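Local coordinates for TsrE (Streptomyces laurentii, PDB 7CWW), which probably acts as a cyclase in the biosynthesis of a thiopeptide-type antibiotic, at residues Q192-E195 / K196-L200; R202-L205 / R206-V209. One frame throughout, in Å; residues are numbered along the deposited sequence.

Contact 1: Q192-E195 / K196-L200; sequences QRYE and KNREL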
loop_
_atom_site.group_PDB
_atom_site.type_symbol
_atom_site.label_atom_id
_atom_site.label_comp_id
_atom_site.label_asym_id
_atom_site.label_seq_id
_atom_site.Cartn_x
_atom_site.Cartn_y
_atom_site.Cartn_z
ATOM N N GLN A 192 20.422 -4.997 10.040
ATOM C CA GLN A 192 20.715 -4.457 11.368
ATOM C C GLN A 192 19.435 -4.124 12.130
ATOM O O GLN A 192 19.320 -4.407 13.330
ATOM C CB GLN A 192 21.588 -3.201 11.239
ATOM C CG GLN A 192 23.080 -3.433 11.400
ATOM C CD GLN A 192 23.925 -2.389 10.673
ATOM O OE1 GLN A 192 23.590 -1.201 10.652
ATOM N NE2 GLN A 192 25.037 -2.831 10.088
ATOM N N ARG A 193 18.467 -3.510 11.447
ATOM C CA ARG A 193 17.194 -3.176 12.080
ATOM C C ARG A 193 16.420 -4.434 12.483
ATOM O O ARG A 193 15.796 -4.471 13.552
ATOM C CB ARG A 193 16.366 -2.314 11.132
ATOM C CG ARG A 193 14.992 -1.946 11.649
ATOM C CD ARG A 193 14.632 -0.553 11.179
ATOM N NE ARG A 193 15.501 0.435 11.808
ATOM C CZ ARG A 193 15.682 1.668 11.352
ATOM N NH1 ARG A 193 15.057 2.066 10.255
ATOM N NH2 ARG A 193 16.495 2.501 11.994
ATOM N N TYR A 194 16.444 -5.470 11.643
ATOM C CA TYR A 194 15.742 -6.702 11.993
ATOM C C TYR A 194 16.327 -7.335 13.250
ATOM O O TYR A 194 15.581 -7.796 14.121
ATOM C CB TYR A 194 15.780 -7.700 10.835
ATOM C CG TYR A 194 15.106 -9.012 11.194
ATOM C CD1 TYR A 194 13.725 -9.071 11.385
ATOM C CD2 TYR A 194 15.848 -10.176 11.389
ATOM C CE1 TYR A 194 13.095 -10.256 11.734
ATOM C CE2 TYR A 194 15.218 -11.382 11.752
ATOM C CZ TYR A 194 13.839 -11.403 11.914
ATOM O OH TYR A 194 13.186 -12.562 12.269
ATOM N N GLU A 195 17.664 -7.356 13.368
ATOM C CA GLU A 195 18.298 -7.929 14.557
ATOM C C GLU A 195 17.804 -7.261 15.834
ATOM O O GLU A 195 17.576 -7.934 16.846
ATOM C CB GLU A 195 19.821 -7.814 14.471
ATOM C CG GLU A 195 20.436 -8.301 13.179
ATOM C CD GLU A 195 20.429 -9.807 13.071
ATOM O OE1 GLU A 195 21.021 -10.472 13.947
ATOM O OE2 GLU A 195 19.824 -10.330 12.111
ATOM N N LYS A 196 17.630 -5.937 15.803
ATOM C CA LYS A 196 17.181 -5.212 16.987
ATOM C C LYS A 196 15.750 -5.570 17.372
ATOM O O LYS A 196 15.394 -5.492 18.551
ATOM C CB LYS A 196 17.288 -3.701 16.756
ATOM C CG LYS A 196 18.671 -3.121 16.966
ATOM C CD LYS A 196 18.725 -1.663 16.534
ATOM C CE LYS A 196 20.162 -1.201 16.309
ATOM N NZ LYS A 196 20.228 0.102 15.583
ATOM N N ASN A 197 14.916 -5.958 16.406
ATOM C CA ASN A 197 13.487 -6.127 16.653
ATOM C C ASN A 197 13.003 -7.560 16.462
ATOM O O ASN A 197 11.795 -7.806 16.553
ATOM C CB ASN A 197 12.688 -5.178 15.755
ATOM C CG ASN A 197 12.934 -3.723 16.087
ATOM O OD1 ASN A 197 12.327 -3.175 17.004
ATOM N ND2 ASN A 197 13.837 -3.090 15.346
ATOM N N ARG A 198 13.913 -8.510 16.229
ATOM C CA ARG A 198 13.521 -9.885 15.923
ATOM C C ARG A 198 12.690 -10.506 17.041
ATOM O O ARG A 198 11.687 -11.185 16.779
ATOM C CB ARG A 198 14.774 -10.722 15.656
ATOM C CG ARG A 198 14.731 -12.124 16.207
ATOM C CD ARG A 198 15.772 -13.000 15.530
ATOM N NE ARG A 198 17.099 -12.405 15.612
ATOM C CZ ARG A 198 17.990 -12.406 14.628
ATOM N NH1 ARG A 198 17.707 -12.966 13.459
ATOM N NH2 ARG A 198 19.171 -11.846 14.819
ATOM N N GLU A 199 13.094 -10.306 18.295
ATOM C CA GLU A 199 12.405 -10.997 19.379
ATOM C C GLU A 199 10.997 -10.459 19.601
ATOM O O GLU A 199 10.155 -11.171 20.158
ATOM C CB GLU A 199 13.226 -10.917 20.668
ATOM C CG GLU A 199 14.679 -11.357 20.509
ATOM C CD GLU A 199 15.548 -10.289 19.857
ATOM O OE1 GLU A 199 16.534 -10.651 19.179
ATOM O OE2 GLU A 199 15.231 -9.088 20.007
ATOM N N LEU A 200 10.719 -9.228 19.175
ATOM C CA LEU A 200 9.364 -8.701 19.218
ATOM C C LEU A 200 8.562 -9.064 17.970
ATOM O O LEU A 200 7.364 -9.343 18.065
ATOM C CB LEU A 200 9.396 -7.181 19.391
ATOM C CG LEU A 200 9.522 -6.714 20.845
ATOM C CD1 LEU A 200 10.322 -5.424 20.942
ATOM C CD2 LEU A 200 8.150 -6.544 21.488
#

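Contact 2: R202-L205 / R206-V209; sequences RPRL and RTLV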
loop_
_atom_site.group_PDB
_atom_site.type_symbol
_atom_site.label_atom_id
_atom_site.label_comp_id
_atom_site.label_asym_id
_atom_site.label_seq_id
_atom_site.Cartn_x
_atom_site.Cartn_y
_atom_site.Cartn_z
ATOM N N ARG A 202 8.817 -11.665 15.638
ATOM C CA ARG A 202 8.467 -13.039 15.278
ATOM C C ARG A 202 7.235 -13.542 16.029
ATOM O O ARG A 202 6.302 -14.031 15.369
ATOM C CB ARG A 202 9.688 -13.950 15.458
ATOM C CG ARG A 202 10.694 -13.789 14.315
ATOM C CD ARG A 202 11.941 -14.607 14.542
ATOM N NE ARG A 202 11.605 -15.970 14.923
ATOM C CZ ARG A 202 12.502 -16.920 15.168
ATOM N NH1 ARG A 202 13.797 -16.652 15.081
ATOM N NH2 ARG A 202 12.101 -18.136 15.507
ATOM N N PRO A 203 7.135 -13.438 17.362
ATOM C CA PRO A 203 5.891 -13.894 18.016
ATOM C C PRO A 203 4.672 -13.055 17.663
ATOM O O PRO A 203 3.560 -13.600 17.586
ATOM C CB PRO A 203 6.221 -13.824 19.516
ATOM C CG PRO A 203 7.400 -12.920 19.620
ATOM C CD PRO A 203 8.175 -13.091 18.352
ATOM N N ARG A 204 4.835 -11.750 17.433
ATOM C CA ARG A 204 3.710 -10.946 16.963
ATOM C C ARG A 204 3.198 -11.460 15.619
ATOM O O ARG A 204 1.990 -11.643 15.425
ATOM C CB ARG A 204 4.128 -9.474 16.864
ATOM C CG ARG A 204 2.993 -8.508 16.505
ATOM C CD ARG A 204 1.820 -8.625 17.475
ATOM N NE ARG A 204 0.734 -7.699 17.150
ATOM C CZ ARG A 204 -0.543 -7.897 17.468
ATOM N NH1 ARG A 204 -1.462 -6.998 17.134
ATOM N NH2 ARG A 204 -0.909 -8.996 18.116
ATOM N N LEU A 205 4.115 -11.729 14.690
ATOM C CA LEU A 205 3.732 -12.233 13.373
ATOM C C LEU A 205 3.023 -13.581 13.469
ATOM O O LEU A 205 2.002 -13.802 12.810
ATOM C CB LEU A 205 4.967 -12.343 12.472
ATOM C CG LEU A 205 4.665 -12.900 11.071
ATOM C CD1 LEU A 205 5.148 -11.967 9.953
ATOM C CD2 LEU A 205 5.245 -14.294 10.904
ATOM N N ARG A 206 3.559 -14.510 14.267
ATOM C CA ARG A 206 2.937 -15.830 14.326
ATOM C C ARG A 206 1.516 -15.724 14.860
ATOM O O ARG A 206 0.614 -16.443 14.407
ATOM C CB ARG A 206 3.768 -16.787 15.191
ATOM C CG ARG A 206 3.180 -18.200 15.257
ATOM C CD ARG A 206 4.194 -19.272 15.654
ATOM N NE ARG A 206 3.925 -20.506 14.919
ATOM C CZ ARG A 206 4.804 -21.145 14.157
ATOM N NH1 ARG A 206 4.440 -22.251 13.526
ATOM N NH2 ARG A 206 6.045 -20.695 14.032
ATOM N N THR A 207 1.296 -14.812 15.805
ATOM C CA THR A 207 -0.026 -14.651 16.406
ATOM C C THR A 207 -1.022 -14.076 15.406
ATOM O O THR A 207 -2.188 -14.486 15.376
ATOM C CB THR A 207 0.083 -13.759 17.631
ATOM O OG1 THR A 207 0.728 -14.500 18.670
ATOM C CG2 THR A 207 -1.304 -13.305 18.092
ATOM N N LEU A 208 -0.583 -13.121 14.584
ATOM C CA LEU A 208 -1.453 -12.594 13.541
ATOM C C LEU A 208 -1.804 -13.668 12.526
ATOM O O LEU A 208 -2.953 -13.759 12.081
ATOM C CB LEU A 208 -0.781 -11.418 12.836
ATOM C CG LEU A 208 -0.613 -10.141 13.655
ATOM C CD1 LEU A 208 0.431 -9.246 12.992
ATOM C CD2 LEU A 208 -1.968 -9.443 13.745
ATOM N N VAL A 209 -0.821 -14.477 12.133
ATOM C CA VAL A 209 -1.085 -15.544 11.174
ATOM C C VAL A 209 -2.063 -16.547 11.766
ATOM O O VAL A 209 -2.998 -17.001 11.089
ATOM C CB VAL A 209 0.232 -16.210 10.736
ATOM C CG1 VAL A 209 -0.061 -17.405 9.829
ATOM C CG2 VAL A 209 1.139 -15.191 10.023
#

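Contact 1: Q192-E195 / K196-L200
Arg198 lies across Tyr194, one turn earlier on the same helix, and then reaches Glu195 with its tip. Its CB sits over one face of the phenol ring, displaced toward the rim, in a CH-pi contact 4.1 Å from the ring centroid of Tyr194. Farther out, Arg198 CD passes Tyr194 CE2 at 4.1 Å. A bend at the third torsion (chi3 54°) carries the guanidinium past Tyr194 CE2, which stands oblique to it, 3.4 Å from Arg198 NH1. NH2 ends in a salt bridge with Glu195 OE1; the carboxylate oxygen lies near the guanidinium plane, although the two planar groups are almost perpendicular. The modelled separation is very short, so its exact length is doubtful. Glu347, on helix 331-349, takes Arg198 NH1 in a second salt bridge and Tyr194 OH in a hydrogen bond. Arginine suits this place: an aliphatic stem for the ring, and two nitrogens for two acids.

On another flank, Asn197 ND2 donates to Arg193 O (3.0 Å, 160°), the acceptor lying close to the amide plane of Asn197; the bond from Asn197 N to that oxygen is long and weak. The same N-H also bonds to Tyr194 O, from above the carbonyl plane. The i to i+3 salt bridge and i to i+4 aromatic-arginine pair are characteristic of a surface helix, here beside a tightened turn just before a kink.

Contact 2: R202-L205 / R206-V209
A regular stretch of alpha helix, resumed after a kink at proline, joins Arg202-Leu205 to Arg206-Val209 through four successive i to i+4 backbone bonds. Arg206 N pairs with Arg202 O, Thr207 N with Pro203 O, Leu208 N with Arg204 O, and Val209 N with Leu205 O, the last at 3.0 Å. Pro203 has no N-H to offer the preceding turn, but its carbonyl works as any other and even takes a second donor: Thr207 OG1, 3.2 Å from Pro203 O. The hydroxyl and the amide of Thr207 come to that oxygen from opposite faces of the carbonyl plane. The hydroxyl can do so because OG1 is anti to the threonine carbonyl carbon and beside its backbone N (chi1 -72°), which turns it back along the helix. Threonine thus bonds its polar group within a partly exposed helix surface, leaving its methyl, CG2, to lie obliquely near the Arg204 guanidinium.

Leu208 CD2 packs over one face of that same guanidinium, toward its rim, 4.2 Å from Arg204 NH1. The charge itself is met by Asp140 of helix 131-149 in a salt bridge, while Arg202 and Arg206 both pair with Glu348 of helix 331-349. On the buried side, Leu205 CD2 touches Val209 CG2 at 4.3 Å, and these branched, apolar residues suit a surface pressed against Phe345 and Tyr349. With leucines and valine facing its neighbours and arginines reaching acids around the margin, the segment is characteristic of an amphipathic helix, packed here against helices 131-149 and 331-349.

In the fold
Contact 1 precedes contact 2 along helix 183-211, their centres about 14 Å apart. They meet at Tyr194 OH, which packs 3.3 Å from Arg202 CD, and more loosely where Arg198 O lies 4.3 Å from Pro203 CD, across the kinked region. Adjacent acids on helix 331-349 tie the two together: Glu347 serves contact 1 and makes a long, weak ion pair with Arg202, whereas Glu348 serves contact 2. Contact 1 lies at the surface; contact 2 runs deeper, where helix 131-149 also packs. The side chain of Leu205, in contact 2, is about 12 Å from the bound polyethylene glycol.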